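Local atomic coordinates of endoglucanase (Thermotoga maritima, PDB entry 2FVG), a protein that probably acts as an aminopeptidase of the M42 family, binding two divalent metal cations per subunit, although it is named an endoglucanase. Residues Pro11-Asp16 / Leu81-Val86; Lys19-Ile24 / Phe193-Glu198; Phe67-Ile72 / Val96-Leu101; Arg89-Lys94 / Glu124-Asp129. All coordinates share one frame; numbering follows the deposited sequence.

Interaction 1 of 4, residues Pro11-Asp16 / Leu81-Val86; sequences PGVSGD and LPVGGV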
loop_
_atom_site.group_PDB
_atom_site.type_symbol
_atom_site.label_atom_id
_atom_site.label_comp_id
_atom_site.label_asym_id
_atom_site.label_seq_id
_atom_site.Cartn_x
_atom_site.Cartn_y
_atom_site.Cartn_z
ATOM N N PRO A 11 -3.037 1.172 -11.936
ATOM C CA PRO A 11 -3.900 2.141 -11.302
ATOM C C PRO A 11 -4.862 1.479 -10.306
ATOM O O PRO A 11 -5.414 0.414 -10.589
ATOM C CB PRO A 11 -4.682 2.748 -12.484
ATOM C CG PRO A 11 -4.671 1.718 -13.549
ATOM C CD PRO A 11 -3.571 0.729 -13.241
ATOM N N GLY A 12 -5.053 2.123 -9.158
ATOM C CA GLY A 12 -5.957 1.653 -8.096
ATOM C C GLY A 12 -6.182 2.730 -7.035
ATOM O O GLY A 12 -5.834 2.581 -5.859
ATOM N N VAL A 13 -6.787 3.826 -7.453
ATOM C CA VAL A 13 -7.068 4.920 -6.567
ATOM C C VAL A 13 -8.124 4.475 -5.568
ATOM O O VAL A 13 -8.915 3.583 -5.874
ATOM C CB VAL A 13 -7.558 6.131 -7.390
ATOM C CG1 VAL A 13 -7.974 7.291 -6.478
ATOM C CG2 VAL A 13 -6.468 6.579 -8.319
ATOM N N SER A 14 -8.124 5.077 -4.375
ATOM C CA SER A 14 -9.094 4.749 -3.314
ATOM C C SER A 14 -10.510 4.790 -3.845
ATOM O O SER A 14 -10.924 5.787 -4.420
ATOM C CB SER A 14 -8.988 5.757 -2.163
ATOM O OG SER A 14 -7.695 5.740 -1.598
ATOM N N GLY A 15 -11.262 3.718 -3.646
ATOM C CA GLY A 15 -12.646 3.684 -4.157
ATOM C C GLY A 15 -12.702 2.977 -5.504
ATOM O O GLY A 15 -13.769 2.625 -5.982
ATOM N N ASP A 16 -11.538 2.720 -6.095
ATOM C CA ASP A 16 -11.469 2.095 -7.415
ATOM C C ASP A 16 -10.360 1.060 -7.476
ATOM O O ASP A 16 -9.574 1.061 -8.418
ATOM C CB ASP A 16 -11.238 3.197 -8.458
ATOM C CG ASP A 16 -11.381 2.708 -9.901
ATOM O OD1 ASP A 16 -12.323 1.947 -10.212
ATOM O OD2 ASP A 16 -10.542 3.111 -10.738
ATOM N N LEU A 81 -11.014 16.528 -8.807
ATOM C CA LEU A 81 -10.950 16.775 -7.384
ATOM C C LEU A 81 -10.077 15.672 -6.817
ATOM O O LEU A 81 -10.128 14.553 -7.327
ATOM C CB LEU A 81 -12.347 16.722 -6.759
ATOM C CG LEU A 81 -13.400 17.723 -7.248
ATOM C CD1 LEU A 81 -14.780 17.315 -6.741
ATOM C CD2 LEU A 81 -13.053 19.153 -6.844
ATOM N N PRO A 82 -9.275 15.985 -5.776
ATOM C CA PRO A 82 -8.373 15.021 -5.138
ATOM C C PRO A 82 -9.087 13.885 -4.422
ATOM O O PRO A 82 -10.233 14.038 -3.991
ATOM C CB PRO A 82 -7.628 15.867 -4.102
ATOM C CG PRO A 82 -8.563 17.011 -3.816
ATOM C CD PRO A 82 -9.182 17.316 -5.147
ATOM N N VAL A 83 -8.405 12.746 -4.329
ATOM C CA VAL A 83 -8.889 11.579 -3.594
ATOM C C VAL A 83 -7.685 11.179 -2.748
ATOM O O VAL A 83 -6.817 10.454 -3.199
ATOM C CB VAL A 83 -9.342 10.422 -4.520
ATOM C CG1 VAL A 83 -9.793 9.212 -3.706
ATOM C CG2 VAL A 83 -10.466 10.869 -5.436
ATOM N N GLY A 84 -7.633 11.692 -1.523
ATOM C CA GLY A 84 -6.502 11.468 -0.630
ATOM C C GLY A 84 -5.788 12.794 -0.457
ATOM O O GLY A 84 -6.306 13.845 -0.866
ATOM N N GLY A 85 -4.597 12.758 0.134
ATOM C CA GLY A 85 -3.831 13.984 0.380
ATOM C C GLY A 85 -2.907 14.342 -0.769
ATOM O O GLY A 85 -1.911 13.651 -1.000
ATOM N N VAL A 86 -3.238 15.417 -1.488
ATOM C CA VAL A 86 -2.432 15.859 -2.620
ATOM C C VAL A 86 -2.235 17.369 -2.567
ATOM O O VAL A 86 -3.193 18.130 -2.396
ATOM C CB VAL A 86 -3.087 15.506 -3.992
ATOM C CG1 VAL A 86 -2.026 15.405 -5.075
ATOM C CG2 VAL A 86 -3.843 14.202 -3.932
#
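Val13 and Val83 meet through one methyl each, CG1 against CG1 at 3.8 Å, and their side chains cross obliquely. In both residues CG1 is anti to the backbone N (chi1 176° and 178°), a torsion that aims this branch across the contact. Val13 CG1 also comes within 3.9 Å of Val83 CB, so the methyl of the loop rests against the root of the opposite side chain as well as its end. The same Val83 CG1 carries the second half of the contact: it lies 3.7 Å from the carbonyl Ser14 O and 3.9 Å from Ser14 CB. Val83 thus touches two consecutive residues of the loop. Ser14 keeps its polar end for another task, since OG is hydrogen-bonded to Asp63 OD2. Val13 and Ser14 are held by a type II turn from Val13 to Asp16, closed by Asp16 N to Val13 O at 2.8 Å, with Gly15 at a positive phi. The loop 11-16 joins helix 4-9 to helix 18-28, and Val83 ends strand 78-83, the outermost strand on one side of the six-stranded antiparallel sheet. Neighbouring strands complete the packing: Val13 also leans on Tyr147 and Ser149 of strand 147-150, and Val83 on Val68 of strand 66-72.

Interaction 2 of 4, residues Lys19-Ile24 / Phe193-Glu198; sequences KVRDFI and FTVQEE. With EDO (1,2-ethanediol), chain D.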
loop_
_atom_site.group_PDB
_atom_site.type_symbol
_atom_site.label_atom_id
_atom_site.label_comp_id
_atom_site.label_asym_id
_atom_site.label_seq_id
_atom_site.Cartn_x
_atom_site.Cartn_y
_atom_site.Cartn_z
ATOM N N LYS A 19 -8.977 -3.410 -10.374
ATOM C CA LYS A 19 -7.904 -3.988 -11.168
ATOM C C LYS A 19 -6.805 -4.516 -10.259
ATOM O O LYS A 19 -6.289 -5.614 -10.495
ATOM C CB LYS A 19 -7.352 -2.997 -12.202
ATOM C CG LYS A 19 -8.349 -2.596 -13.291
ATOM N N VAL A 20 -6.456 -3.762 -9.215
ATOM C CA VAL A 20 -5.433 -4.238 -8.267
ATOM C C VAL A 20 -5.900 -5.513 -7.587
ATOM O O VAL A 20 -5.132 -6.480 -7.489
ATOM C CB VAL A 20 -5.043 -3.182 -7.198
ATOM C CG1 VAL A 20 -4.071 -3.785 -6.196
ATOM C CG2 VAL A 20 -4.419 -1.962 -7.863
ATOM N N ARG A 21 -7.157 -5.524 -7.126
ATOM C CA ARG A 21 -7.725 -6.711 -6.460
ATOM C C ARG A 21 -7.722 -7.907 -7.410
ATOM O O ARG A 21 -7.320 -9.005 -7.023
ATOM C CB ARG A 21 -9.133 -6.428 -5.898
ATOM C CG ARG A 21 -9.754 -7.588 -5.123
ATOM C CD ARG A 21 -11.155 -7.320 -4.572
ATOM N NE ARG A 21 -12.066 -6.786 -5.579
ATOM C CZ ARG A 21 -12.536 -5.545 -5.572
ATOM N NH1 ARG A 21 -12.234 -4.724 -4.578
ATOM N NH2 ARG A 21 -13.344 -5.135 -6.541
ATOM N N ASP A 22 -8.140 -7.703 -8.657
ATOM C CA ASP A 22 -8.129 -8.789 -9.656
ATOM C C ASP A 22 -6.721 -9.333 -9.904
ATOM O O ASP A 22 -6.524 -10.547 -10.064
ATOM C CB ASP A 22 -8.756 -8.347 -10.991
ATOM C CG ASP A 22 -10.267 -8.140 -10.893
ATOM O OD1 ASP A 22 -10.884 -8.589 -9.901
ATOM O OD2 ASP A 22 -10.842 -7.529 -11.816
ATOM N N PHE A 23 -5.744 -8.432 -9.944
ATOM C CA PHE A 23 -4.371 -8.837 -10.166
ATOM C C PHE A 23 -3.881 -9.730 -9.018
ATOM O O PHE A 23 -3.419 -10.844 -9.241
ATOM C CB PHE A 23 -3.467 -7.607 -10.360
ATOM C CG PHE A 23 -2.038 -7.961 -10.624
ATOM C CD1 PHE A 23 -1.613 -8.291 -11.909
ATOM C CD2 PHE A 23 -1.119 -7.993 -9.585
ATOM C CE1 PHE A 23 -0.293 -8.635 -12.152
ATOM C CE2 PHE A 23 0.195 -8.336 -9.819
ATOM C CZ PHE A 23 0.613 -8.653 -11.102
ATOM N N ILE A 24 -4.000 -9.241 -7.791
ATOM C CA ILE A 24 -3.565 -9.978 -6.610
ATOM C C ILE A 24 -4.217 -11.366 -6.559
ATOM O O ILE A 24 -3.534 -12.396 -6.363
ATOM C CB ILE A 24 -3.819 -9.144 -5.320
ATOM C CG1 ILE A 24 -2.956 -7.864 -5.338
ATOM C CG2 ILE A 24 -3.521 -9.989 -4.111
ATOM C CD1 ILE A 24 -3.217 -6.872 -4.165
ATOM N N PHE A 193 -6.132 -7.709 1.939
ATOM C CA PHE A 193 -5.694 -6.630 1.065
ATOM C C PHE A 193 -6.891 -5.690 1.077
ATOM O O PHE A 193 -7.964 -6.012 0.553
ATOM C CB PHE A 193 -5.364 -7.173 -0.327
ATOM C CG PHE A 193 -4.287 -8.247 -0.316
ATOM C CD1 PHE A 193 -4.601 -9.566 -0.031
ATOM C CD2 PHE A 193 -2.965 -7.909 -0.594
ATOM C CE1 PHE A 193 -3.554 -10.581 0.008
ATOM C CE2 PHE A 193 -1.917 -8.904 -0.557
ATOM C CZ PHE A 193 -2.235 -10.226 -0.262
ATOM N N THR A 194 -6.700 -4.527 1.679
ATOM C CA THR A 194 -7.822 -3.673 1.982
ATOM C C THR A 194 -8.094 -2.581 0.972
ATOM O O THR A 194 -7.255 -2.227 0.139
ATOM C CB THR A 194 -7.643 -3.030 3.374
ATOM O OG1 THR A 194 -6.562 -2.097 3.328
ATOM C CG2 THR A 194 -7.327 -4.085 4.422
ATOM N N VAL A 195 -9.271 -1.995 1.112
ATOM C CA VAL A 195 -9.711 -0.967 0.228
ATOM C C VAL A 195 -10.133 0.217 1.093
ATOM O O VAL A 195 -10.262 0.071 2.302
ATOM C CB VAL A 195 -10.965 -1.475 -0.550
ATOM C CG1 VAL A 195 -10.621 -2.657 -1.425
ATOM C CG2 VAL A 195 -12.147 -1.821 0.409
ATOM N N GLN A 196 -10.327 1.386 0.500
ATOM C CA GLN A 196 -10.955 2.466 1.255
ATOM C C GLN A 196 -12.478 2.272 1.176
ATOM O O GLN A 196 -13.040 2.105 0.086
ATOM C CB GLN A 196 -10.568 3.853 0.743
ATOM C CG GLN A 196 -11.443 4.983 1.328
ATOM C CD GLN A 196 -10.810 6.351 1.222
ATOM O OE1 GLN A 196 -11.284 7.212 0.476
ATOM N NE2 GLN A 196 -9.706 6.553 1.947
ATOM N N GLU A 197 -13.139 2.283 2.331
ATOM C CA GLU A 197 -14.597 2.142 2.381
ATOM C C GLU A 197 -15.286 3.518 2.460
ATOM O O GLU A 197 -14.625 4.543 2.672
ATOM C CB GLU A 197 -15.026 1.243 3.555
ATOM C CG GLU A 197 -14.998 1.883 4.958
ATOM C CD GLU A 197 -13.602 2.105 5.542
ATOM O OE1 GLU A 197 -12.591 1.614 4.980
ATOM O OE2 GLU A 197 -13.526 2.770 6.601
ATOM N N GLU A 198 -16.609 3.534 2.287
ATOM C CA GLU A 198 -17.389 4.770 2.369
ATOM C C GLU A 198 -17.897 4.985 3.800
ATOM O O GLU A 198 -18.455 6.040 4.133
ATOM C CB GLU A 198 -18.558 4.743 1.371
HETATM C C1 EDO D . -11.068 -2.517 6.186
HETATM O O1 EDO D . -11.426 -1.649 5.099
HETATM C C2 EDO D . -9.684 -2.157 6.723
HETATM O O2 EDO D . -9.240 -3.151 7.659
#
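Ile24 lies over one face of the Phe193 ring, and this CH-pi contact joins helix 18-28 to strand 187-194. Ile24 CG2 stands 3.9 Å from the ring centroid and only 5° off the normal, almost exactly over the centre. The other branch ends nearer the rim: Ile24 CD1 is 3.7 Å from Phe193 CD2. With CG1 beside the backbone N and CG2 anti to it (chi1 -64°), both branches reach the same ring. Leu43 touches both residues, and Cys172 and Ile176 of helix 166-180 pack on Ile24.

The setting is a helix laid on the large mixed sheet of an alpha/beta fold, as in metallopeptidases of this clan. Strand 187-194 runs between strands 43-47 and 55-61, and the loop that leaves it carries Glu197 and Glu198, the predicted proton acceptor and a predicted zinc ligand, both poorly ordered, Glu198 without modelled side-chain atoms beyond CB.

A looser contact involves a charged group. The Arg21 chain bends at chi3 (50°) and brings the guanidinium edge toward Val195, NH1 to CG1 4.1 Å, with the methyl near the guanidinium plane. The contact with Val195 is van der Waals only; NH1 is hydrogen-bonded to Gly41 O.

Polar contacts to the bound 1,2-ethanediol, probably from the crystallisation liquor, are long: its O1 lies 3.5 Å from Glu197 OE1 and 3.5 Å from Val195 O. Thr194 CG2 packs on its C2 at 3.8 Å, and Tyr293 OH is a further hydrogen-bonding partner of the diol.

Interaction 3 of 4, residues Phe67-Ile72 / Val96-Leu101; sequences FVVSKI and VQVKNL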
loop_
_atom_site.group_PDB
_atom_site.type_symbol
_atom_site.label_atom_id
_atom_site.label_comp_id
_atom_site.label_asym_id
_atom_site.label_seq_id
_atom_site.Cartn_x
_atom_site.Cartn_y
_atom_site.Cartn_z
ATOM N N PHE A 67 -7.301 11.147 -8.143
ATOM C CA PHE A 67 -8.265 12.201 -8.408
ATOM C C PHE A 67 -9.522 11.571 -8.982
ATOM O O PHE A 67 -9.562 10.362 -9.247
ATOM C CB PHE A 67 -7.671 13.210 -9.425
ATOM C CG PHE A 67 -6.271 13.657 -9.093
ATOM C CD1 PHE A 67 -6.057 14.699 -8.194
ATOM C CD2 PHE A 67 -5.171 13.007 -9.640
ATOM C CE1 PHE A 67 -4.771 15.099 -7.857
ATOM C CE2 PHE A 67 -3.879 13.396 -9.312
ATOM C CZ PHE A 67 -3.676 14.451 -8.415
ATOM N N VAL A 68 -10.540 12.400 -9.196
ATOM C CA VAL A 68 -11.777 11.952 -9.790
ATOM C C VAL A 68 -12.239 13.061 -10.751
ATOM O O VAL A 68 -12.048 14.247 -10.480
ATOM C CB VAL A 68 -12.809 11.535 -8.706
ATOM C CG1 VAL A 68 -13.262 12.726 -7.850
ATOM C CG2 VAL A 68 -13.990 10.791 -9.317
ATOM N N VAL A 69 -12.774 12.659 -11.904
ATOM C CA VAL A 69 -13.231 13.605 -12.905
ATOM C C VAL A 69 -14.504 14.240 -12.389
ATOM O O VAL A 69 -15.541 13.575 -12.202
ATOM C CB VAL A 69 -13.454 12.948 -14.276
ATOM C CG1 VAL A 69 -13.948 13.980 -15.267
ATOM C CG2 VAL A 69 -12.157 12.293 -14.773
ATOM N N SER A 70 -14.411 15.532 -12.120
ATOM C CA SER A 70 -15.555 16.264 -11.598
ATOM C C SER A 70 -16.311 16.991 -12.702
ATOM O O SER A 70 -17.501 17.260 -12.564
ATOM C CB SER A 70 -15.133 17.207 -10.462
ATOM O OG SER A 70 -14.134 18.118 -10.881
ATOM N N LYS A 71 -15.635 17.286 -13.809
ATOM C CA LYS A 71 -16.283 17.996 -14.914
ATOM C C LYS A 71 -15.544 17.905 -16.244
ATOM O O LYS A 71 -14.321 17.905 -16.289
ATOM C CB LYS A 71 -16.492 19.477 -14.562
ATOM C CG LYS A 71 -17.188 20.260 -15.678
ATOM C CD LYS A 71 -17.676 21.619 -15.225
ATOM C CE LYS A 71 -18.378 22.331 -16.368
ATOM N NZ LYS A 71 -18.948 23.611 -15.891
ATOM N N ILE A 72 -16.312 17.860 -17.329
ATOM C CA ILE A 72 -15.756 17.836 -18.664
ATOM C C ILE A 72 -16.064 19.185 -19.292
ATOM O O ILE A 72 -17.234 19.528 -19.490
ATOM C CB ILE A 72 -16.311 16.659 -19.496
ATOM C CG1 ILE A 72 -15.946 15.326 -18.806
ATOM C CG2 ILE A 72 -15.767 16.720 -20.937
ATOM C CD1 ILE A 72 -16.591 14.072 -19.397
ATOM N N VAL A 96 -1.027 11.843 -15.884
ATOM C CA VAL A 96 -2.047 11.072 -15.212
ATOM C C VAL A 96 -2.768 10.237 -16.237
ATOM O O VAL A 96 -2.550 10.412 -17.441
ATOM C CB VAL A 96 -3.075 11.992 -14.535
ATOM C CG1 VAL A 96 -2.469 12.701 -13.319
ATOM C CG2 VAL A 96 -3.648 12.995 -15.533
ATOM N N GLN A 97 -3.630 9.337 -15.783
ATOM C CA GLN A 97 -4.383 8.530 -16.733
ATOM C C GLN A 97 -5.795 8.249 -16.267
ATOM O O GLN A 97 -6.045 8.170 -15.073
ATOM C CB GLN A 97 -3.699 7.203 -17.002
ATOM C CG GLN A 97 -3.836 6.218 -15.873
ATOM C CD GLN A 97 -4.063 4.812 -16.390
ATOM O OE1 GLN A 97 -5.171 4.265 -16.269
ATOM N NE2 GLN A 97 -3.049 4.243 -17.021
ATOM N N VAL A 98 -6.718 8.124 -17.222
ATOM C CA VAL A 98 -8.115 7.819 -16.932
ATOM C C VAL A 98 -8.462 6.740 -17.940
ATOM O O VAL A 98 -8.330 6.943 -19.146
ATOM C CB VAL A 98 -9.036 9.056 -17.083
ATOM C CG1 VAL A 98 -10.515 8.700 -16.837
ATOM C CG2 VAL A 98 -8.634 10.129 -16.118
ATOM N N LYS A 99 -8.883 5.588 -17.441
ATOM C CA LYS A 99 -9.181 4.430 -18.272
ATOM C C LYS A 99 -8.181 4.260 -19.412
ATOM O O LYS A 99 -8.552 4.244 -20.594
ATOM C CB LYS A 99 -10.645 4.435 -18.732
ATOM C CG LYS A 99 -11.608 4.225 -17.552
ATOM C CD LYS A 99 -13.059 4.198 -17.943
ATOM C CE LYS A 99 -13.479 5.500 -18.587
ATOM N NZ LYS A 99 -14.959 5.585 -18.808
ATOM N N ASN A 100 -6.903 4.156 -19.031
ATOM C CA ASN A 100 -5.798 3.918 -19.970
ATOM C C ASN A 100 -5.510 5.031 -20.986
ATOM O O ASN A 100 -4.748 4.831 -21.912
ATOM C CB ASN A 100 -6.001 2.582 -20.698
ATOM C CG ASN A 100 -5.978 1.390 -19.755
ATOM O OD1 ASN A 100 -5.256 1.387 -18.753
ATOM N ND2 ASN A 100 -6.759 0.360 -20.082
ATOM N N LEU A 101 -6.130 6.192 -20.802
ATOM C CA LEU A 101 -5.913 7.349 -21.652
ATOM C C LEU A 101 -5.005 8.305 -20.876
ATOM O O LEU A 101 -5.396 8.803 -19.831
ATOM C CB LEU A 101 -7.256 8.017 -21.972
ATOM C CG LEU A 101 -7.250 9.205 -22.922
ATOM C CD1 LEU A 101 -6.980 8.735 -24.339
ATOM C CD2 LEU A 101 -8.582 9.889 -22.855
#
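Phe67 and Val69 face Val96 and Val98 across an intervening strand within the six-stranded antiparallel sheet of the small beta domain of this M42 peptidase. Strand 147-150 separates strand 66-72 from strand 95-98 and pairs with each, so the two run in the same direction and meet through side chains. Phe67, at the start of the segment, brings ring atom CE2 to 4.3 Å from Val96 CG1, the methyl approaching the ring obliquely. Phe80 and Phe150 hold the same ring in edge-to-face contacts. Val68 turns away, in keeping with strand alternation, and its backbone pairs with Leu81. Val69 comes next and turns back: its CG2 meets Val98 CG2 at 4.3 Å. Both valines set CG1 anti to the backbone N (chi1 179° and 177°), and it is the remaining branch of each that touches. Distances this long mark a light contact, with Val148 of the middle strand packing on Phe67, Val96 and Val98 alike. At Ser70 and Lys71 the strand forms a classic beta bulge opposite Ser79. Beyond Val98 the second segment closes a type I' turn into strand 101-107, with Leu101 N bonded to Val98 O at 2.9 Å. Over this turn Asn100 N reaches the side-chain Gln97 OE1 at 3.3 Å, the N-H lying well above the carbonyl plane, 62° out of it.

Interaction 4 of 4, residues Arg89-Lys94 / Glu124-Asp129; sequences RILPGK and ENLRID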
loop_
_atom_site.group_PDB
_atom_site.type_symbol
_atom_site.label_atom_id
_atom_site.label_comp_id
_atom_site.label_asym_id
_atom_site.label_seq_id
_atom_site.Cartn_x
_atom_site.Cartn_y
_atom_site.Cartn_z
ATOM N N ARG A 89 0.045 22.333 -5.559
ATOM C CA ARG A 89 1.198 23.144 -5.969
ATOM C C ARG A 89 2.186 22.405 -6.866
ATOM O O ARG A 89 2.769 23.013 -7.764
ATOM C CB ARG A 89 1.925 23.731 -4.744
ATOM N N ILE A 90 2.350 21.102 -6.632
ATOM C CA ILE A 90 3.278 20.265 -7.409
ATOM C C ILE A 90 2.642 19.515 -8.606
ATOM O O ILE A 90 3.315 18.731 -9.286
ATOM C CB ILE A 90 4.034 19.241 -6.495
ATOM C CG1 ILE A 90 3.048 18.288 -5.799
ATOM C CG2 ILE A 90 4.918 19.974 -5.480
ATOM C CD1 ILE A 90 3.680 17.031 -5.232
ATOM N N LEU A 91 1.362 19.771 -8.873
ATOM C CA LEU A 91 0.649 19.064 -9.944
ATOM C C LEU A 91 0.891 19.527 -11.376
ATOM O O LEU A 91 0.903 18.685 -12.269
ATOM C CB LEU A 91 -0.852 18.942 -9.656
ATOM C CG LEU A 91 -1.229 18.126 -8.413
ATOM C CD1 LEU A 91 -2.734 18.009 -8.299
ATOM C CD2 LEU A 91 -0.589 16.737 -8.404
ATOM N N PRO A 92 1.058 20.852 -11.618
ATOM C CA PRO A 92 1.312 21.251 -13.006
ATOM C C PRO A 92 2.417 20.430 -13.676
ATOM O O PRO A 92 3.483 20.219 -13.087
ATOM C CB PRO A 92 1.706 22.717 -12.873
ATOM C CG PRO A 92 0.922 23.179 -11.707
ATOM C CD PRO A 92 0.984 22.029 -10.732
ATOM N N GLY A 93 2.130 19.941 -14.882
ATOM C CA GLY A 93 3.077 19.118 -15.646
ATOM C C GLY A 93 3.071 17.620 -15.353
ATOM O O GLY A 93 3.747 16.860 -16.042
ATOM N N LYS A 94 2.329 17.187 -14.333
ATOM C CA LYS A 94 2.254 15.756 -13.984
ATOM C C LYS A 94 1.410 14.953 -14.964
ATOM O O LYS A 94 0.366 15.428 -15.416
ATOM C CB LYS A 94 1.722 15.543 -12.565
ATOM C CG LYS A 94 2.766 15.243 -11.488
ATOM C CD LYS A 94 3.855 16.261 -11.396
ATOM C CE LYS A 94 4.840 15.871 -10.312
ATOM N NZ LYS A 94 5.910 16.896 -10.199
ATOM N N GLU A 124 -9.385 23.954 -8.647
ATOM C CA GLU A 124 -10.297 24.593 -9.597
ATOM C C GLU A 124 -9.531 25.292 -10.721
ATOM O O GLU A 124 -10.084 25.545 -11.800
ATOM C CB GLU A 124 -11.208 25.600 -8.877
ATOM N N ASN A 125 -8.259 25.598 -10.468
ATOM C CA ASN A 125 -7.405 26.272 -11.457
ATOM C C ASN A 125 -6.612 25.310 -12.363
ATOM O O ASN A 125 -5.972 25.730 -13.339
ATOM C CB ASN A 125 -6.477 27.271 -10.753
ATOM C CG ASN A 125 -7.245 28.383 -10.034
ATOM O OD1 ASN A 125 -8.279 28.868 -10.515
ATOM N ND2 ASN A 125 -6.727 28.803 -8.882
ATOM N N LEU A 126 -6.677 24.019 -12.037
ATOM C CA LEU A 126 -5.982 22.980 -12.784
ATOM C C LEU A 126 -6.924 22.250 -13.747
ATOM O O LEU A 126 -8.123 22.151 -13.499
ATOM C CB LEU A 126 -5.339 21.991 -11.806
ATOM C CG LEU A 126 -4.307 22.585 -10.836
ATOM C CD1 LEU A 126 -3.837 21.569 -9.811
ATOM C CD2 LEU A 126 -3.120 23.181 -11.578
ATOM N N ARG A 127 -6.373 21.739 -14.846
ATOM C CA ARG A 127 -7.137 20.988 -15.842
ATOM C C ARG A 127 -6.288 19.835 -16.336
ATOM O O ARG A 127 -5.063 19.931 -16.327
ATOM C CB ARG A 127 -7.471 21.874 -17.050
ATOM C CG ARG A 127 -8.367 23.072 -16.784
ATOM C CD ARG A 127 -9.818 22.679 -16.561
ATOM N NE ARG A 127 -10.680 23.842 -16.358
ATOM C CZ ARG A 127 -10.930 24.395 -15.175
ATOM N NH1 ARG A 127 -10.380 23.908 -14.059
ATOM N NH2 ARG A 127 -11.733 25.442 -15.107
ATOM N N ILE A 128 -6.916 18.733 -16.741
ATOM C CA ILE A 128 -6.135 17.644 -17.320
ATOM C C ILE A 128 -6.375 17.768 -18.799
ATOM O O ILE A 128 -7.503 17.993 -19.232
ATOM C CB ILE A 128 -6.563 16.224 -16.887
ATOM C CG1 ILE A 128 -6.647 16.123 -15.372
ATOM C CG2 ILE A 128 -5.583 15.166 -17.483
ATOM C CD1 ILE A 128 -7.286 14.837 -14.874
ATOM N N ASP A 129 -5.301 17.659 -19.564
ATOM C CA ASP A 129 -5.385 17.700 -20.991
ATOM C C ASP A 129 -5.039 16.303 -21.473
ATOM O O ASP A 129 -3.965 15.789 -21.179
ATOM C CB ASP A 129 -4.393 18.733 -21.542
ATOM C CG ASP A 129 -4.520 18.936 -23.052
ATOM O OD1 ASP A 129 -5.578 18.586 -23.625
ATOM O OD2 ASP A 129 -3.551 19.450 -23.664
#
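Leu126 is the residue of segment 124-129 that touches Leu91 and Pro92. Before it, Glu124 offers its backbone O to the Arg127 side chain, and Asn125 is tied by its backbone to Arg108. Leu126 then opens the strand and divides its two methyls between consecutive residues of the loop. CD1 lies 4.0 Å from Leu91 CB and also 4.0 Å from Leu91 CD1, touching that side chain at its root and at one methyl. CD2 goes to the proline ring instead, 4.0 Å from Pro92 CG. The side chain of Leu126 meets each partner at about a right angle. With CG anti to its carbonyl carbon (chi1 -60°), the leucine fork is brought up to the loop. Arg127 takes no part in this packing; its NH1 folds back on the segment, donating to Glu124 O at 2.8 Å and to Leu126 O at 2.9 Å. Both carbonyls are approached from above their planes, and the double grip ties the guanidinium to the backbone at the start of the strand. Ile128 packs elsewhere, on Phe80 and Val148. Opposite, a type II turn from Leu91 to Lys94, closed by Lys94 N to Leu91 O at 2.9 Å, shapes the loop, with Gly93 at positive phi. Strand 126-129 pairs with strand 101-107, and Ile128 bonds through its backbone to Val78, a link between the sheet's two outermost strands that is consistent with the curled, barrel-like small domain of M42 peptidases.

Overall arrangement
Interactions 1, 3 and 4 share the six-stranded antiparallel sheet, while interaction 2 belongs to the large mixed sheet. Interaction 1 joins the two regions: Gly12 CA packs on Val20 CG2 of interaction 2 at 3.9 Å, and Leu81 O lies 2.9 Å from Val68 N of interaction 3. Interactions 3 and 4 meet where Val96 CG2 approaches Ile128 CG2 at 3.5 Å; Leu91 of interaction 4 also touches Phe67, and Val86 of interaction 1. Interactions 2 and 4 are farthest apart, with centres about 27 Å from each other. Interaction 2 contains the predicted catalytic Glu197, and the side chains of Ser14, in interaction 1, and Glu197 are about 9 Å apart.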